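Local atomic coordinates of salicylic acid-binding protein 2 (Nicotiana tabacum, PDB entry 1XKL), a protein that hydrolyses methyl salicylate to salicylic acid and methanol, a step in the signalling that activates systemic acquired resistance in tobacco. Residues H80-M85 with S179-E184; T134-Y139 with P145-F150; Y204-E209 with I213-Q218; I231-A236 with L242-K247. One frame throughout, in Å; residues are numbered along the deposited sequence.

Contact 1. Residues H80-M85 with S179-E184; sequences HSLGGM and SSLFME. With STH (2-amino-4H-1,3-benzoxathiin-4-ol), chain E.
Leu-82 sends its CG trans to the backbone N (chi1 178°), and this torsion carries the two methyls across to residues 179-184, where Leu-181, with CG beside its own N (chi1 -68°), brings CD2 round to meet them. The two branches then divide the work. CD1 of Leu-82 faces CD2 of Leu-181 at 4.3 Å, a modest apolar touch, while CD2 of Leu-82 presses to 3.2 Å of the carbonyl O of Ser-180. That oxygen is buried with no hydrogen-bonding partner in the model, although the hydroxyl of the same residue is well used: it accepts from Phe-182 N in an ST turn and also bonds to Thr-147. The two leucines further share the bound benzoxathiin, whose O8 lies 3.2 Å from Leu-82 CB and 3.3 Å from Leu-181 CD2. Its C7 is joined covalently to Ser-81 OG, which is also hydrogen-bonded to His-238. Ser-81, at a positive phi of 52°, sits in a type II' turn from His-80 to Gly-83, closed by the bond from Gly-83 N to His-80 O. A catalytic serine in such a strained turn between strand and helix is the nucleophile elbow of the alpha/beta hydrolase fold.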
# COMPACT_ATOMS: atom_id res chain seq x y z
N HIS A 80 -13.10 -21.14 -27.18
CA HIS A 80 -11.93 -21.76 -26.58
C HIS A 80 -12.14 -21.99 -25.09
O HIS A 80 -12.67 -21.13 -24.38
CB HIS A 80 -10.72 -20.86 -26.81
CG HIS A 80 -9.49 -21.29 -26.06
ND1 HIS A 80 -8.97 -20.56 -25.02
CD2 HIS A 80 -8.70 -22.38 -26.19
CE1 HIS A 80 -7.90 -21.18 -24.54
NE2 HIS A 80 -7.72 -22.29 -25.24
N SER A 81 -11.72 -23.17 -24.61
CA SER A 81 -11.82 -23.50 -23.31
C SER A 81 -13.26 -23.30 -22.77
O SER A 81 -14.19 -23.86 -23.34
CB SER A 81 -10.80 -22.67 -22.54
OG SER A 81 -10.19 -22.97 -21.32
N LEU A 82 -13.43 -22.51 -21.71
CA LEU A 82 -14.75 -22.24 -21.12
C LEU A 82 -15.64 -21.52 -22.12
O LEU A 82 -16.85 -21.44 -21.94
CB LEU A 82 -14.61 -21.38 -19.85
CG LEU A 82 -15.91 -20.98 -19.12
CD1 LEU A 82 -16.63 -22.25 -18.68
CD2 LEU A 82 -15.61 -20.09 -17.91
N GLY A 83 -15.03 -21.00 -23.18
CA GLY A 83 -15.77 -20.28 -24.20
C GLY A 83 -16.81 -21.13 -24.88
O GLY A 83 -17.80 -20.62 -25.42
N GLY A 84 -16.59 -22.44 -24.87
CA GLY A 84 -17.53 -23.36 -25.46
C GLY A 84 -18.88 -23.29 -24.77
O GLY A 84 -19.92 -23.53 -25.39
N MSE A 85 -18.87 -22.96 -23.48
CA MSE A 85 -20.13 -22.85 -22.74
C MSE A 85 -20.84 -21.57 -23.19
O MSE A 85 -22.07 -21.55 -23.31
CB MSE A 85 -19.89 -22.81 -21.23
CG MSE A 85 -19.25 -24.06 -20.64
SE MSE A 85 -20.31 -25.69 -20.90
CE MSE A 85 -21.90 -25.15 -19.94
N SER A 179 -12.21 -15.34 -13.00
CA SER A 179 -13.48 -15.59 -13.67
C SER A 179 -14.26 -16.60 -12.84
O SER A 179 -14.19 -16.56 -11.60
CB SER A 179 -13.27 -16.08 -15.12
OG SER A 179 -12.90 -17.44 -15.21
N SER A 180 -14.98 -17.51 -13.47
CA SER A 180 -15.78 -18.48 -12.73
C SER A 180 -16.24 -19.57 -13.68
O SER A 180 -16.28 -19.35 -14.88
CB SER A 180 -17.00 -17.75 -12.13
OG SER A 180 -17.88 -18.62 -11.44
N LEU A 181 -16.54 -20.75 -13.15
CA LEU A 181 -17.03 -21.84 -13.99
C LEU A 181 -18.55 -21.78 -13.91
O LEU A 181 -19.24 -22.50 -14.63
CB LEU A 181 -16.53 -23.20 -13.48
CG LEU A 181 -15.04 -23.48 -13.60
CD1 LEU A 181 -14.72 -24.87 -13.05
CD2 LEU A 181 -14.63 -23.38 -15.06
N PHE A 182 -19.05 -20.92 -13.03
CA PHE A 182 -20.49 -20.75 -12.83
C PHE A 182 -21.21 -22.07 -12.55
O PHE A 182 -22.33 -22.29 -13.01
CB PHE A 182 -21.09 -20.06 -14.07
CG PHE A 182 -20.51 -18.70 -14.34
CD1 PHE A 182 -20.89 -17.60 -13.58
CD2 PHE A 182 -19.51 -18.54 -15.30
CE1 PHE A 182 -20.29 -16.35 -13.77
CE2 PHE A 182 -18.90 -17.30 -15.50
CZ PHE A 182 -19.29 -16.20 -14.73
N MSE A 183 -20.55 -22.94 -11.78
CA MSE A 183 -21.10 -24.24 -11.41
C MSE A 183 -22.50 -24.10 -10.81
O MSE A 183 -23.44 -24.76 -11.24
CB MSE A 183 -20.20 -24.92 -10.38
CG MSE A 183 -18.76 -25.11 -10.81
SE MSE A 183 -18.52 -26.54 -12.09
CE MSE A 183 -18.26 -28.00 -10.85
N GLU A 184 -22.62 -23.24 -9.81
CA GLU A 184 -23.89 -23.01 -9.12
C GLU A 184 -25.03 -22.74 -10.10
O GLU A 184 -26.02 -23.46 -10.11
CB GLU A 184 -23.76 -21.84 -8.14
CG GLU A 184 -25.04 -21.57 -7.37
CD GLU A 184 -25.44 -22.73 -6.47
OE1 GLU A 184 -26.63 -22.82 -6.10
OE2 GLU A 184 -24.56 -23.56 -6.15
C8 STH E . -11.51 -22.90 -18.35
O8 STH E . -12.75 -22.90 -17.79
C1 STH E . -10.48 -23.91 -17.97
C2 STH E . -9.13 -23.86 -18.60
C3 STH E . -8.15 -24.83 -18.23
C4 STH E . -8.45 -25.82 -17.24
C5 STH E . -9.74 -25.87 -16.63
C6 STH E . -10.73 -24.93 -16.97
C7 STH E . -9.87 -22.17 -20.19
O2 STH E . -8.81 -22.90 -19.59
N7 STH E . -9.35 -20.96 -20.63
S7 STH E . -11.21 -21.94 -19.32

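Contact 2. Residues T134-Y139 with P145-F150; sequences TQFLPY and PLTSMF
Between Gln-135 and Phe-150 and between Leu-137 and Ser-148, paired N-H...O=C bonds join the antiparallel strands 135-138 and 147-150, whose axes approach to 4.5 Å, and Tyr-139 N extends the pairing to Leu-146 O. The bond from Ser-148 N to Leu-137 O is short, 2.7 Å, and nearly straight at 173°. Phe-136 and Met-149, a non-hydrogen-bonded pair, lie side by side on one face: ring atom CE1 of Phe-136 rests 3.6 Å from CG of Met-149, and the selenium of this selenomethionine stands obliquely to the ring in a Met-aromatic contact. Trp-131 meets the Phe-136 ring edge-to-face. The whole is a two-stranded beta hairpin, apart from the central parallel sheet of the alpha/beta hydrolase, and Met-149 carries it to the ligand pocket, touching the bound benzoxathiin and Ala-13. On the face bearing Gln-135, Leu-137, Ser-148 and Phe-150, a water donates to Gln-135 O and is hydrogen-bonded to Ser-148 OG at 2.6 Å, bridging the strands. Past the strand end, Tyr-139 holds CG between its N and carbonyl carbon (chi1 67°), which folds the ring back against residues 146-148. CB of Leu-146 sits over the ring centre in a CH-pi contact, 3.8 Å from the centroid, while Ser-148 N lies in the ring plane at its edge. The phenol OH of Tyr-139 reaches on to hydrogen-bond Leu-52 O.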
# COMPACT_ATOMS: atom_id res chain seq x y z
N THR A 134 -3.83 -22.14 -8.61
CA THR A 134 -5.07 -21.49 -9.00
C THR A 134 -5.90 -21.15 -7.76
O THR A 134 -5.97 -21.95 -6.83
CB THR A 134 -5.90 -22.40 -9.92
OG1 THR A 134 -5.18 -22.62 -11.14
CG2 THR A 134 -7.24 -21.75 -10.23
N GLN A 135 -6.51 -19.97 -7.75
CA GLN A 135 -7.31 -19.53 -6.61
C GLN A 135 -8.81 -19.67 -6.76
O GLN A 135 -9.40 -19.17 -7.72
CB GLN A 135 -7.02 -18.06 -6.28
CG GLN A 135 -5.65 -17.76 -5.74
CD GLN A 135 -5.58 -16.37 -5.14
OE1 GLN A 135 -6.25 -16.08 -4.13
NE2 GLN A 135 -4.79 -15.49 -5.75
N PHE A 136 -9.43 -20.33 -5.80
CA PHE A 136 -10.88 -20.51 -5.79
C PHE A 136 -11.42 -19.79 -4.55
O PHE A 136 -11.30 -20.29 -3.43
CB PHE A 136 -11.21 -22.01 -5.74
CG PHE A 136 -11.03 -22.71 -7.05
CD1 PHE A 136 -11.99 -22.60 -8.05
CD2 PHE A 136 -9.88 -23.46 -7.31
CE1 PHE A 136 -11.82 -23.22 -9.28
CE2 PHE A 136 -9.70 -24.09 -8.54
CZ PHE A 136 -10.67 -23.96 -9.53
N LEU A 137 -12.01 -18.62 -4.76
CA LEU A 137 -12.56 -17.84 -3.66
C LEU A 137 -14.07 -17.68 -3.76
O LEU A 137 -14.62 -17.54 -4.85
CB LEU A 137 -11.90 -16.45 -3.62
CG LEU A 137 -10.37 -16.42 -3.54
CD1 LEU A 137 -9.88 -15.01 -3.82
CD2 LEU A 137 -9.90 -16.91 -2.17
N PRO A 138 -14.77 -17.71 -2.61
CA PRO A 138 -16.23 -17.56 -2.61
C PRO A 138 -16.60 -16.09 -2.60
O PRO A 138 -15.93 -15.29 -1.94
CB PRO A 138 -16.64 -18.25 -1.32
CG PRO A 138 -15.52 -17.87 -0.40
CD PRO A 138 -14.29 -18.10 -1.28
N TYR A 139 -17.64 -15.72 -3.33
CA TYR A 139 -18.06 -14.33 -3.35
C TYR A 139 -19.58 -14.25 -3.33
O TYR A 139 -20.16 -13.18 -3.51
CB TYR A 139 -17.49 -13.58 -4.56
CG TYR A 139 -18.01 -14.01 -5.91
CD1 TYR A 139 -17.40 -15.04 -6.63
CD2 TYR A 139 -19.10 -13.36 -6.49
CE1 TYR A 139 -17.86 -15.40 -7.90
CE2 TYR A 139 -19.57 -13.71 -7.75
CZ TYR A 139 -18.94 -14.73 -8.46
OH TYR A 139 -19.41 -15.06 -9.71
N PRO A 145 -24.62 -19.39 -3.06
CA PRO A 145 -23.20 -19.71 -3.28
C PRO A 145 -22.65 -19.34 -4.65
O PRO A 145 -23.29 -19.59 -5.68
CB PRO A 145 -23.15 -21.22 -3.03
CG PRO A 145 -24.52 -21.68 -3.44
CD PRO A 145 -25.41 -20.61 -2.84
N LEU A 146 -21.47 -18.72 -4.66
CA LEU A 146 -20.79 -18.32 -5.89
C LEU A 146 -19.29 -18.44 -5.66
O LEU A 146 -18.79 -18.04 -4.61
CB LEU A 146 -21.16 -16.88 -6.27
CG LEU A 146 -22.61 -16.62 -6.68
CD1 LEU A 146 -22.83 -15.13 -6.83
CD2 LEU A 146 -22.92 -17.35 -7.98
N THR A 147 -18.58 -18.99 -6.64
CA THR A 147 -17.14 -19.19 -6.53
C THR A 147 -16.39 -18.58 -7.71
O THR A 147 -16.83 -18.71 -8.86
CB THR A 147 -16.81 -20.70 -6.46
OG1 THR A 147 -17.46 -21.27 -5.32
CG2 THR A 147 -15.31 -20.92 -6.34
N SER A 148 -15.27 -17.91 -7.44
CA SER A 148 -14.47 -17.31 -8.50
C SER A 148 -13.24 -18.18 -8.73
O SER A 148 -12.76 -18.84 -7.81
CB SER A 148 -14.05 -15.88 -8.13
OG SER A 148 -13.20 -15.86 -6.99
N MSE A 149 -12.75 -18.19 -9.97
CA MSE A 149 -11.57 -18.96 -10.33
C MSE A 149 -10.52 -18.02 -10.92
O MSE A 149 -10.82 -17.25 -11.83
CB MSE A 149 -11.95 -20.04 -11.36
CG MSE A 149 -10.79 -20.90 -11.83
SE MSE A 149 -11.37 -22.28 -13.10
CE MSE A 149 -11.99 -21.11 -14.51
N PHE A 150 -9.30 -18.09 -10.40
CA PHE A 150 -8.23 -17.22 -10.89
C PHE A 150 -6.94 -18.00 -11.08
O PHE A 150 -6.29 -18.39 -10.11
CB PHE A 150 -8.00 -16.07 -9.90
CG PHE A 150 -6.98 -15.05 -10.35
CD1 PHE A 150 -6.93 -14.64 -11.67
CD2 PHE A 150 -6.10 -14.48 -9.44
CE1 PHE A 150 -6.01 -13.67 -12.09
CE2 PHE A 150 -5.18 -13.51 -9.84
CZ PHE A 150 -5.14 -13.10 -11.16
O HOH W 1 -10.73 -16.68 -7.46

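Contact 3. Residues Y204-E209 with I213-Q218; sequences YIVCTE and IPEEFQ
Hydrogen bonding across this contact centres on the amide of Gln-218, which reaches from the first turn of helix 215-225 to the end of strand 202-207. Its OE1 accepts from Cys-207 N at 3.0 Å, with the donor in the carbonyl plane and on a lone pair. NE2 gives a straight bond of 2.8 Å to Ile-213 O, which lies in the amide plane, and a weak one to Cys-207 O. Gripped at both ends, the amide has its rotation fixed, and it ties together the strand end and the loop leading into the helix.

A water supplies the second polar link, donating to Thr-208 O and accepting from Glu-215 N, so an early N-H of the helix is joined to the chain leaving the strand.

Van der Waals contacts fill in the rest. Gln-218 CG, placed beside its own backbone N (chi1 -69°), comes to 3.3 Å of Tyr-204 OH, and OE1 of Gln-218 meets the edge of the tyrosine ring in its plane. Val-206 CG1 touches both the same oxygen, at 3.4 Å, and Glu-215 CG, at 3.9 Å. The extended Glu-215 runs alongside Thr-208, its carboxylate near CB and CG2.

Among charged and polar ends, Glu-215 OE1 forms a salt bridge with Arg-219, and Tyr-204 OH is hydrogen-bonded to Ala-106 O.

The connection from strand to helix belongs to a beta-alpha-beta unit of the alpha/beta hydrolase fold, and its loop carries the charge-relay residue Asp-210, which Gln-218 touches.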
# COMPACT_ATOMS: atom_id res chain seq x y z
N TYR A 204 -15.16 -30.09 -33.23
CA TYR A 204 -14.27 -30.06 -32.08
C TYR A 204 -12.81 -30.18 -32.52
O TYR A 204 -12.44 -31.14 -33.20
CB TYR A 204 -14.62 -31.18 -31.09
CG TYR A 204 -14.07 -30.93 -29.71
CD1 TYR A 204 -12.70 -31.01 -29.46
CD2 TYR A 204 -14.91 -30.58 -28.65
CE1 TYR A 204 -12.18 -30.73 -28.20
CE2 TYR A 204 -14.40 -30.29 -27.38
CZ TYR A 204 -13.04 -30.37 -27.16
OH TYR A 204 -12.51 -30.11 -25.92
N ILE A 205 -12.00 -29.19 -32.16
CA ILE A 205 -10.58 -29.22 -32.50
C ILE A 205 -9.84 -29.65 -31.25
O ILE A 205 -9.83 -28.94 -30.24
CB ILE A 205 -10.05 -27.82 -32.98
CG1 ILE A 205 -10.83 -27.36 -34.21
CG2 ILE A 205 -8.58 -27.93 -33.35
CD1 ILE A 205 -10.31 -26.04 -34.82
N VAL A 206 -9.24 -30.83 -31.33
CA VAL A 206 -8.50 -31.40 -30.22
C VAL A 206 -7.04 -30.97 -30.20
O VAL A 206 -6.38 -30.97 -31.24
CB VAL A 206 -8.51 -32.95 -30.29
CG1 VAL A 206 -7.65 -33.52 -29.17
CG2 VAL A 206 -9.93 -33.47 -30.19
N CYS A 207 -6.55 -30.63 -29.02
CA CYS A 207 -5.16 -30.23 -28.83
C CYS A 207 -4.50 -31.34 -28.02
O CYS A 207 -4.56 -31.36 -26.79
CB CYS A 207 -5.09 -28.88 -28.11
SG CYS A 207 -5.87 -27.53 -29.07
N THR A 208 -3.87 -32.27 -28.75
CA THR A 208 -3.22 -33.46 -28.19
C THR A 208 -2.30 -33.24 -27.00
O THR A 208 -2.19 -34.11 -26.14
CB THR A 208 -2.40 -34.23 -29.28
OG1 THR A 208 -1.19 -33.52 -29.59
CG2 THR A 208 -3.21 -34.38 -30.56
N GLU A 209 -1.65 -32.09 -26.93
CA GLU A 209 -0.73 -31.84 -25.82
C GLU A 209 -1.31 -30.98 -24.70
O GLU A 209 -0.59 -30.53 -23.82
CB GLU A 209 0.55 -31.21 -26.35
CG GLU A 209 1.25 -32.06 -27.38
CD GLU A 209 1.59 -33.44 -26.85
OE1 GLU A 209 2.26 -33.51 -25.80
OE2 GLU A 209 1.18 -34.44 -27.47
N ILE A 213 -7.03 -29.08 -20.02
CA ILE A 213 -8.18 -29.90 -20.33
C ILE A 213 -7.52 -30.97 -21.20
O ILE A 213 -7.43 -30.83 -22.42
CB ILE A 213 -9.23 -29.14 -21.16
CG1 ILE A 213 -9.70 -27.90 -20.40
CG2 ILE A 213 -10.39 -30.06 -21.48
CD1 ILE A 213 -10.87 -27.18 -21.06
N PRO A 214 -7.00 -32.02 -20.56
CA PRO A 214 -6.31 -33.13 -21.25
C PRO A 214 -7.05 -33.73 -22.44
O PRO A 214 -8.28 -33.70 -22.50
CB PRO A 214 -6.05 -34.13 -20.12
CG PRO A 214 -7.06 -33.77 -19.06
CD PRO A 214 -7.11 -32.28 -19.12
N GLU A 215 -6.28 -34.25 -23.39
CA GLU A 215 -6.81 -34.85 -24.61
C GLU A 215 -7.88 -35.88 -24.31
O GLU A 215 -8.92 -35.93 -24.98
CB GLU A 215 -5.70 -35.54 -25.40
CG GLU A 215 -6.20 -36.13 -26.71
CD GLU A 215 -5.11 -36.83 -27.51
OE1 GLU A 215 -5.36 -37.14 -28.69
OE2 GLU A 215 -4.01 -37.05 -26.97
N GLU A 216 -7.62 -36.70 -23.30
CA GLU A 216 -8.56 -37.74 -22.92
C GLU A 216 -9.95 -37.20 -22.66
O GLU A 216 -10.94 -37.77 -23.12
CB GLU A 216 -8.05 -38.52 -21.71
CG GLU A 216 -7.49 -37.67 -20.57
CD GLU A 216 -5.97 -37.48 -20.66
OE1 GLU A 216 -5.49 -37.02 -21.72
OE2 GLU A 216 -5.27 -37.79 -19.66
N PHE A 217 -10.04 -36.08 -21.93
CA PHE A 217 -11.35 -35.51 -21.63
C PHE A 217 -11.95 -34.88 -22.88
O PHE A 217 -13.17 -34.85 -23.06
CB PHE A 217 -11.26 -34.46 -20.52
CG PHE A 217 -12.60 -33.91 -20.12
CD1 PHE A 217 -13.48 -34.67 -19.35
CD2 PHE A 217 -13.02 -32.67 -20.59
CE1 PHE A 217 -14.75 -34.19 -19.05
CE2 PHE A 217 -14.28 -32.19 -20.29
CZ PHE A 217 -15.16 -32.95 -19.52
N GLN A 218 -11.09 -34.34 -23.74
CA GLN A 218 -11.55 -33.75 -24.97
C GLN A 218 -12.19 -34.85 -25.83
O GLN A 218 -13.29 -34.69 -26.35
CB GLN A 218 -10.39 -33.09 -25.72
CG GLN A 218 -9.82 -31.84 -25.06
CD GLN A 218 -8.70 -31.22 -25.88
OE1 GLN A 218 -8.82 -31.08 -27.09
NE2 GLN A 218 -7.62 -30.84 -25.22
O HOH W 2 -3.32 -34.11 -23.32

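Contact 4. Residues I231-A236 with L242-K247; sequences IEIKGA and LCEPQK
Ala-236 and Cys-243 form the closer-packed part of this contact, the small methyl of one lying against the sulfur of the other. SG of Cys-243 is 3.9 Å from CA and 4.0 Å from CB of Ala-236; with chi1 at 59° it stands between its backbone N and carbonyl carbon and is turned back toward the loop after strand 229-233. From the neighbouring position Glu-244 lays its CG 3.9 Å from the same Ala-236 CB, so that one methyl is met by both residues at the junction between helices 240-243 and 245-258. Ile-233 completes the apolar side less closely: its CG2 lies 4.3 Å from Glu-244 CB and 4.4 Å from Lys-247 CD.

Toward solvent the fit is looser. Lys-247, its chain extended beyond CG, runs along the outside of the turn, and its NZ remains 3.8 Å from Lys-234 O. The carboxylate of Glu-244 ends near another acceptor, OE1 lying 4.1 Å from Gly-235 O, and no bond is to be expected there. Gly-235 itself occupies a type II turn from Ile-233 to Ala-236, at a positive phi of 82°, and its N is held by Thr-208 OG1. Lys-234 has its aliphatic chain against Thr-208 too, while its exposed end leads away from the helices.

No hydrogen bond or salt bridge crosses between the segments; SG of Cys-243 has its hydrogen bond just outside them, the side chain touching Asp-237. This chemistry is consistent with a junction held mainly by dispersion, in which the exposed Lys-234 and Lys-247 contribute chiefly methylenes.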
# COMPACT_ATOMS: atom_id res chain seq x y z
N ILE A 231 -11.54 -32.50 -35.42
CA ILE A 231 -10.27 -32.09 -35.99
C ILE A 231 -9.22 -32.21 -34.90
O ILE A 231 -9.53 -32.11 -33.72
CB ILE A 231 -10.32 -30.63 -36.45
CG1 ILE A 231 -11.47 -30.43 -37.44
CG2 ILE A 231 -8.99 -30.24 -37.07
CD1 ILE A 231 -11.39 -31.31 -38.67
N GLU A 232 -7.97 -32.41 -35.30
CA GLU A 232 -6.90 -32.55 -34.33
C GLU A 232 -5.68 -31.69 -34.67
O GLU A 232 -5.28 -31.59 -35.83
CB GLU A 232 -6.50 -34.02 -34.24
CG GLU A 232 -5.22 -34.29 -33.47
CD GLU A 232 -4.82 -35.76 -33.51
OE1 GLU A 232 -5.56 -36.60 -32.96
OE2 GLU A 232 -3.76 -36.07 -34.10
N ILE A 233 -5.11 -31.04 -33.66
CA ILE A 233 -3.91 -30.23 -33.85
C ILE A 233 -2.81 -30.86 -33.00
O ILE A 233 -2.74 -30.64 -31.79
CB ILE A 233 -4.10 -28.75 -33.41
CG1 ILE A 233 -5.15 -28.07 -34.30
CG2 ILE A 233 -2.78 -28.00 -33.51
CD1 ILE A 233 -5.36 -26.61 -33.98
N LYS A 234 -1.96 -31.65 -33.65
CA LYS A 234 -0.86 -32.34 -32.99
C LYS A 234 0.23 -31.40 -32.51
O LYS A 234 0.62 -30.48 -33.22
CB LYS A 234 -0.22 -33.36 -33.95
CG LYS A 234 -0.57 -34.82 -33.69
CD LYS A 234 0.01 -35.29 -32.37
CE LYS A 234 -0.25 -36.78 -32.13
NZ LYS A 234 0.33 -37.24 -30.82
N GLY A 235 0.72 -31.64 -31.29
CA GLY A 235 1.78 -30.83 -30.74
C GLY A 235 1.37 -29.51 -30.09
O GLY A 235 2.22 -28.74 -29.67
N ALA A 236 0.07 -29.27 -30.00
CA ALA A 236 -0.42 -28.03 -29.41
C ALA A 236 -0.88 -28.20 -27.97
O ALA A 236 -1.51 -29.20 -27.62
CB ALA A 236 -1.56 -27.47 -30.25
N LEU A 242 -1.89 -19.58 -29.76
CA LEU A 242 -0.62 -18.96 -29.44
C LEU A 242 0.56 -19.82 -29.88
O LEU A 242 1.52 -19.30 -30.43
CB LEU A 242 -0.54 -18.69 -27.93
CG LEU A 242 -1.53 -17.67 -27.38
CD1 LEU A 242 -1.31 -17.55 -25.88
CD2 LEU A 242 -1.34 -16.31 -28.06
N CYS A 243 0.50 -21.14 -29.65
CA CYS A 243 1.61 -22.00 -30.06
C CYS A 243 1.51 -22.51 -31.50
O CYS A 243 2.52 -22.85 -32.11
CB CYS A 243 1.76 -23.18 -29.10
SG CYS A 243 0.30 -24.22 -28.97
N GLU A 244 0.30 -22.57 -32.04
CA GLU A 244 0.11 -23.05 -33.42
C GLU A 244 -0.96 -22.25 -34.16
O GLU A 244 -1.90 -22.83 -34.71
CB GLU A 244 -0.28 -24.53 -33.40
CG GLU A 244 0.70 -25.44 -32.68
CD GLU A 244 2.02 -25.60 -33.42
OE1 GLU A 244 2.94 -26.25 -32.87
OE2 GLU A 244 2.14 -25.07 -34.55
N PRO A 245 -0.84 -20.91 -34.21
CA PRO A 245 -1.82 -20.07 -34.89
C PRO A 245 -2.07 -20.36 -36.37
O PRO A 245 -3.21 -20.27 -36.83
CB PRO A 245 -1.27 -18.66 -34.67
CG PRO A 245 0.20 -18.87 -34.58
CD PRO A 245 0.28 -20.10 -33.70
N GLN A 246 -1.02 -20.70 -37.11
CA GLN A 246 -1.19 -20.99 -38.53
C GLN A 246 -1.92 -22.32 -38.73
O GLN A 246 -2.74 -22.45 -39.63
CB GLN A 246 0.17 -20.98 -39.25
CG GLN A 246 1.00 -19.73 -38.94
CD GLN A 246 2.35 -19.70 -39.64
OE1 GLN A 246 2.44 -19.33 -40.81
NE2 GLN A 246 3.39 -20.11 -38.93
N LYS A 247 -1.63 -23.32 -37.90
CA LYS A 247 -2.33 -24.60 -38.05
C LYS A 247 -3.81 -24.41 -37.73
O LYS A 247 -4.69 -24.93 -38.43
CB LYS A 247 -1.73 -25.67 -37.14
CG LYS A 247 -0.44 -26.26 -37.66
CD LYS A 247 0.11 -27.30 -36.71
CE LYS A 247 1.46 -27.81 -37.19
NZ LYS A 247 2.08 -28.76 -36.22

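Overall arrangement
Along the chain, contact 2 is nested within the loop closed by contact 1, and contacts 3 and 4 follow in series. Contacts 1 and 2 have centres about 13 Å apart and meet where residues 179-180 bond to the hairpin strand 147-150, beside the ligand pocket. Contacts 3 and 4, whose centres are about 11 Å apart, share the parallel sheet: strands 202-207 and 229-233 are neighbours, bonded through Val-206. Contact 1 reaches contact 3 through Ser-81 and Ile-213. In space the contacts run from the hairpin through the nucleophile to edge strand 229-233, about 31 Å between the centres of contacts 2 and 4. The loops spanned by contacts 3 and 4 carry Asp-210 and His-238, completing the charge relay with Ser-81, while Met-149 lines the pocket.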